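Local coordinates for methyl-accepting chemotaxis protein, putative (PDB 3OOV), which probably senses a signal through its GAF domain and passes it to the chemotaxis machinery, at residues A[38-43]-A[127-132]; A[65-70]-A[101-106]. All blocks are in the same frame, centred on the assembly; numbering follows the deposited sequence.

How the contacts relate
Contact 1 (38-43 with 127-132) lies in the middle of the GAF-domain sheet, and contact 2 (65-70 with 101-106) joins a strand at one edge of it to a loop. Along the chain, contact 2 is nested inside the loop that contact 1 closes. Strand 66-68 is an outermost strand of the sheet within this chain, and strand 48-55 separates it from strand 36-42. The two centres are about 13 Å apart. They still touch directly: Leu40 CD2 packs on Leu67 CD1 at 3.6 Å. On the sheet face of Leu40, a glycerol, probably from the crystallisation liquor, lies about 3 Å from the side chain of Asn38. It may mark a pocket, though this is uncertain.

Contact 1. Residues A[38-43]-A[127-132]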
loop_
_atom_site.group_PDB
_atom_site.type_symbol
_atom_site.label_atom_id
_atom_site.label_comp_id
_atom_site.label_asym_id
_atom_site.label_seq_id
_atom_site.Cartn_x
_atom_site.Cartn_y
_atom_site.Cartn_z
ATOM N N ASN A 38 -3.270 -16.558 -6.417
ATOM C CA ASN A 38 -2.989 -17.408 -5.266
ATOM C C ASN A 38 -3.757 -16.853 -4.057
ATOM O O ASN A 38 -3.788 -15.615 -3.811
ATOM C CB ASN A 38 -1.484 -17.560 -5.003
ATOM C CG ASN A 38 -0.746 -18.150 -6.212
ATOM O OD1 ASN A 38 -1.038 -19.288 -6.656
ATOM N ND2 ASN A 38 0.184 -17.354 -6.799
ATOM N N ILE A 39 -4.460 -17.735 -3.365
ATOM C CA ILE A 39 -5.182 -17.294 -2.162
ATOM C C ILE A 39 -4.833 -18.184 -0.967
ATOM O O ILE A 39 -4.968 -19.400 -1.036
ATOM C CB ILE A 39 -6.706 -17.258 -2.367
ATOM C CG1 ILE A 39 -7.058 -16.441 -3.587
ATOM C CG2 ILE A 39 -7.451 -16.703 -1.059
ATOM C CD1 ILE A 39 -8.595 -16.552 -3.967
ATOM N N LEU A 40 -4.349 -17.560 0.103
ATOM C CA LEU A 40 -3.885 -18.251 1.304
ATOM C C LEU A 40 -4.652 -17.699 2.486
ATOM O O LEU A 40 -4.869 -16.467 2.552
ATOM C CB LEU A 40 -2.401 -18.044 1.518
ATOM C CG LEU A 40 -1.563 -18.541 0.289
ATOM C CD1 LEU A 40 -1.199 -17.354 -0.603
ATOM C CD2 LEU A 40 -0.278 -19.299 0.662
HETATM N N MSE A 41 -5.081 -18.599 3.381
HETATM C CA MSE A 41 -5.911 -18.261 4.567
HETATM C C MSE A 41 -5.177 -18.603 5.864
HETATM O O MSE A 41 -4.557 -19.688 5.973
HETATM C CB MSE A 41 -7.242 -19.007 4.477
HETATM C CG MSE A 41 -8.039 -18.523 3.246
HETATM SE SE MSE A 41 -8.725 -16.640 3.491
HETATM C CE MSE A 41 -9.881 -17.048 4.941
ATOM N N ALA A 42 -5.135 -17.650 6.796
ATOM C CA ALA A 42 -4.484 -17.913 8.104
ATOM C C ALA A 42 -5.203 -19.028 8.865
ATOM O O ALA A 42 -6.463 -19.156 8.779
ATOM C CB ALA A 42 -4.522 -16.646 8.947
ATOM N N ASP A 43 -4.465 -19.848 9.588
ATOM C CA ASP A 43 -5.158 -20.799 10.503
ATOM C C ASP A 43 -5.751 -19.993 11.684
ATOM O O ASP A 43 -5.629 -18.728 11.724
ATOM C CB ASP A 43 -4.251 -21.905 11.012
ATOM C CG ASP A 43 -2.975 -21.377 11.743
ATOM O OD1 ASP A 43 -2.711 -20.164 11.838
ATOM O OD2 ASP A 43 -2.168 -22.212 12.168
ATOM N N ILE A 127 -7.321 -11.861 7.590
ATOM C CA ILE A 127 -7.478 -13.291 7.739
ATOM C C ILE A 127 -6.845 -14.125 6.615
ATOM O O ILE A 127 -6.922 -15.342 6.648
ATOM C CB ILE A 127 -8.942 -13.624 7.943
ATOM C CG1 ILE A 127 -9.759 -13.159 6.743
ATOM C CG2 ILE A 127 -9.433 -12.936 9.257
ATOM C CD1 ILE A 127 -11.200 -13.695 6.755
ATOM N N GLY A 128 -6.266 -13.479 5.602
ATOM C CA GLY A 128 -5.553 -14.218 4.554
ATOM C C GLY A 128 -5.068 -13.208 3.512
ATOM O O GLY A 128 -5.173 -12.035 3.773
ATOM N N VAL A 129 -4.610 -13.664 2.338
ATOM C CA VAL A 129 -4.058 -12.831 1.272
ATOM C C VAL A 129 -4.423 -13.334 -0.134
ATOM O O VAL A 129 -4.549 -14.566 -0.389
ATOM C CB VAL A 129 -2.454 -12.637 1.373
ATOM C CG1 VAL A 129 -2.008 -12.015 2.706
ATOM C CG2 VAL A 129 -1.699 -13.942 1.194
ATOM N N PHE A 130 -4.569 -12.380 -1.061
ATOM C CA PHE A 130 -4.440 -12.672 -2.498
ATOM C C PHE A 130 -3.025 -12.346 -2.902
ATOM O O PHE A 130 -2.536 -11.277 -2.590
ATOM C CB PHE A 130 -5.352 -11.768 -3.297
ATOM C CG PHE A 130 -6.745 -12.208 -3.341
ATOM C CD1 PHE A 130 -7.513 -12.277 -2.175
ATOM C CD2 PHE A 130 -7.335 -12.530 -4.567
ATOM C CE1 PHE A 130 -8.871 -12.668 -2.213
ATOM C CE2 PHE A 130 -8.684 -12.927 -4.636
ATOM C CZ PHE A 130 -9.476 -12.991 -3.460
ATOM N N ALA A 131 -2.338 -13.265 -3.576
ATOM C CA ALA A 131 -1.027 -12.957 -4.178
ATOM C C ALA A 131 -1.252 -13.154 -5.690
ATOM O O ALA A 131 -1.608 -14.250 -6.124
ATOM C CB ALA A 131 0.039 -13.961 -3.646
ATOM N N VAL A 132 -1.013 -12.117 -6.491
ATOM C CA VAL A 132 -1.381 -12.114 -7.900
ATOM C C VAL A 132 -0.156 -11.681 -8.747
ATOM O O VAL A 132 0.633 -10.804 -8.322
ATOM C CB VAL A 132 -2.598 -11.216 -8.228
ATOM C CG1 VAL A 132 -2.978 -11.273 -9.766
ATOM C CG2 VAL A 132 -3.852 -11.625 -7.438
HETATM O O HOH W 1 -8.399 -17.111 8.125
#
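This contact joins two neighbouring antiparallel strands at the centre of the GAF-domain sheet. Segments 38-42 and 127-132, parts of strands 36-42 and 125-133, run with 166° between their N-to-C directions. Asn38 and Ala131 form a hydrogen-bonded pair, as do Leu40 and Val129. In the second pair, Val129 N donates to Leu40 O at 2.8 Å. Ile39 with Phe130 and Met41 with Gly128 are non-hydrogen-bonded pairs.

Ile39 and Phe130 stand side by side on the face covered by helices 17-31 and 143-167. Ile39 CG1 sits over the centre of the Phe130 ring, 4.0 Å from the centroid, in a CH-pi contact. With CG1 anti to the carbonyl carbon (chi1 -53°) and the chain extended beyond it, Ile39 CD1 reaches the far rim of the ring, 3.7 Å from Phe130 CE2. With an alanine here, both carbons over the ring are gone, and the phenyl group would probably lose its cover on that face and be freer to turn.

Met41, a selenomethionine, bends at chi2 and chi3. This brings Met41 CE back to Ile127 CD1, at 4.0 Å, and its selenium over Gly128, which has no side chain to obstruct it. On the other face, Leu40 CD1 meets Val129 CG2 at 3.9 Å. Asn38 ND2 makes weak hydrogen bonds to Ala109 O and to a glycerol, which also weakly bonds Ala131 O.

Ile127 O takes two donors: Ala42 N at 2.9 Å, and a water at 2.7 Å that also donates to Ala42 O.

Contact 2. Residues A[65-70]-A[101-106]; sequences VVLPLD and QSPYDA
The Tyr104 ring lies with one face against Leu67 and its hydroxyl end at the backbone of Pro68. Leu67 crosses the ring at a slant. Leu67 CB stands 3.9 Å from the Tyr104 ring centroid in a CH-pi contact, shifted toward the rim and closest to Tyr104 CZ at 3.6 Å. Because chi1 is -67°, Leu67 CG stands beside the backbone N, and the fork runs back along the ring. Leu67 CD1 then meets Tyr104 CE1 at 4.0 Å, and Leu67 CD2 meets Pro103 CG at 3.8 Å.

Pro103 follows a cis peptide bond and faces Pro68. The two prolines reach toward each other, with Pro68 CD 3.5 Å from Pro103 CG. Pro68 also slides past the tyrosine, Pro68 CD lying 4.0 Å from Tyr104 CE2.

Together these residues fasten the loop that follows strand 86-88 to outer strand 66-68. Leu49 of strand 48-55 and Leu110 also touch Tyr104.

Pro68 O lies in the plane of the tyrosine ring, at its edge. Tyr104 OH donates to Pro68 O at a very short 2.5 Å, a length to be read with caution. If the bond is as modelled, it and the apolar carbons over the face probably limit rotation of the buried ring.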
loop_
_atom_site.group_PDB
_atom_site.type_symbol
_atom_site.label_atom_id
_atom_site.label_comp_id
_atom_site.label_asym_id
_atom_site.label_seq_id
_atom_site.Cartn_x
_atom_site.Cartn_y
_atom_site.Cartn_z
ATOM N N VAL A 65 -0.952 -27.671 1.601
ATOM C CA VAL A 65 0.203 -26.839 1.736
ATOM C C VAL A 65 -0.060 -25.853 2.865
ATOM O O VAL A 65 -1.069 -25.155 2.845
ATOM C CB VAL A 65 0.597 -26.047 0.414
ATOM C CG1 VAL A 65 1.691 -25.056 0.715
ATOM C CG2 VAL A 65 1.083 -26.973 -0.675
ATOM N N VAL A 66 0.880 -25.751 3.809
ATOM C CA VAL A 66 0.728 -24.825 4.948
ATOM C C VAL A 66 2.073 -24.179 5.136
ATOM O O VAL A 66 3.095 -24.865 5.155
ATOM C CB VAL A 66 0.314 -25.596 6.273
ATOM C CG1 VAL A 66 0.149 -24.646 7.523
ATOM C CG2 VAL A 66 -0.954 -26.452 6.051
ATOM N N LEU A 67 2.070 -22.881 5.390
ATOM C CA LEU A 67 3.286 -22.092 5.293
ATOM C C LEU A 67 3.403 -21.239 6.574
ATOM O O LEU A 67 2.384 -20.690 7.041
ATOM C CB LEU A 67 3.192 -21.201 4.023
ATOM C CG LEU A 67 3.222 -21.983 2.668
ATOM C CD1 LEU A 67 2.654 -21.185 1.518
ATOM C CD2 LEU A 67 4.705 -22.424 2.378
ATOM N N PRO A 68 4.623 -21.114 7.133
ATOM C CA PRO A 68 4.754 -20.223 8.351
ATOM C C PRO A 68 4.526 -18.730 8.133
ATOM O O PRO A 68 5.032 -18.172 7.183
ATOM C CB PRO A 68 6.222 -20.428 8.795
ATOM C CG PRO A 68 6.968 -20.912 7.545
ATOM C CD PRO A 68 5.918 -21.666 6.685
ATOM N N LEU A 69 3.821 -18.064 9.045
ATOM C CA LEU A 69 3.660 -16.622 8.976
ATOM C C LEU A 69 4.711 -15.994 9.815
ATOM O O LEU A 69 4.429 -15.495 10.883
ATOM C CB LEU A 69 2.316 -16.166 9.554
ATOM C CG LEU A 69 1.214 -15.930 8.544
ATOM C CD1 LEU A 69 -0.076 -15.741 9.234
ATOM C CD2 LEU A 69 1.519 -14.722 7.629
ATOM N N ASP A 70 5.940 -16.009 9.350
ATOM C CA ASP A 70 6.970 -15.346 10.047
ATOM C C ASP A 70 7.764 -14.748 8.892
ATOM O O ASP A 70 7.234 -14.538 7.751
ATOM C CB ASP A 70 7.765 -16.337 10.954
ATOM C CG ASP A 70 8.381 -17.559 10.181
ATOM O OD1 ASP A 70 8.738 -17.444 8.992
ATOM O OD2 ASP A 70 8.560 -18.654 10.794
ATOM N N GLN A 101 11.594 -16.984 1.522
ATOM C CA GLN A 101 12.624 -17.963 1.900
ATOM C C GLN A 101 12.000 -19.373 1.849
ATOM O O GLN A 101 10.783 -19.498 1.653
ATOM C CB GLN A 101 13.113 -17.664 3.341
ATOM C CG GLN A 101 13.901 -16.368 3.506
ATOM C CD GLN A 101 14.086 -15.930 5.014
ATOM O OE1 GLN A 101 14.382 -16.744 5.900
ATOM N NE2 GLN A 101 13.919 -14.636 5.274
ATOM N N SER A 102 12.791 -20.436 2.047
ATOM C CA SER A 102 12.196 -21.777 2.333
ATOM C C SER A 102 11.259 -21.735 3.545
ATOM O O SER A 102 11.663 -21.225 4.567
ATOM C CB SER A 102 13.290 -22.816 2.604
ATOM O OG SER A 102 12.658 -24.099 2.514
ATOM N N PRO A 103 10.037 -22.326 3.490
ATOM C CA PRO A 103 9.534 -23.208 2.434
ATOM C C PRO A 103 8.783 -22.498 1.325
ATOM O O PRO A 103 8.405 -23.181 0.351
ATOM C CB PRO A 103 8.591 -24.171 3.200
ATOM C CG PRO A 103 7.953 -23.243 4.263
ATOM C CD PRO A 103 9.155 -22.359 4.684
ATOM N N TYR A 104 8.513 -21.177 1.464
ATOM C CA TYR A 104 7.704 -20.461 0.439
ATOM C C TYR A 104 8.378 -20.538 -0.986
ATOM O O TYR A 104 7.691 -20.603 -2.007
ATOM C CB TYR A 104 7.472 -18.990 0.819
ATOM C CG TYR A 104 6.505 -18.662 1.988
ATOM C CD1 TYR A 104 5.242 -18.151 1.728
ATOM C CD2 TYR A 104 6.897 -18.805 3.327
ATOM C CE1 TYR A 104 4.366 -17.806 2.755
ATOM C CE2 TYR A 104 6.036 -18.446 4.383
ATOM C CZ TYR A 104 4.784 -17.967 4.084
ATOM O OH TYR A 104 3.889 -17.633 5.056
ATOM N N ASP A 105 9.693 -20.541 -1.047
ATOM C CA ASP A 105 10.371 -20.430 -2.327
ATOM C C ASP A 105 10.558 -21.800 -3.018
ATOM O O ASP A 105 11.163 -21.888 -4.085
ATOM C CB ASP A 105 11.707 -19.708 -2.151
ATOM C CG ASP A 105 12.774 -20.561 -1.458
ATOM O OD1 ASP A 105 13.910 -20.063 -1.372
ATOM O OD2 ASP A 105 12.506 -21.698 -0.988
ATOM N N ALA A 106 10.006 -22.843 -2.396
ATOM C CA ALA A 106 9.941 -24.178 -2.997
ATOM C C ALA A 106 8.655 -24.289 -3.829
ATOM O O ALA A 106 8.457 -25.296 -4.506
ATOM C CB ALA A 106 9.946 -25.280 -1.882
#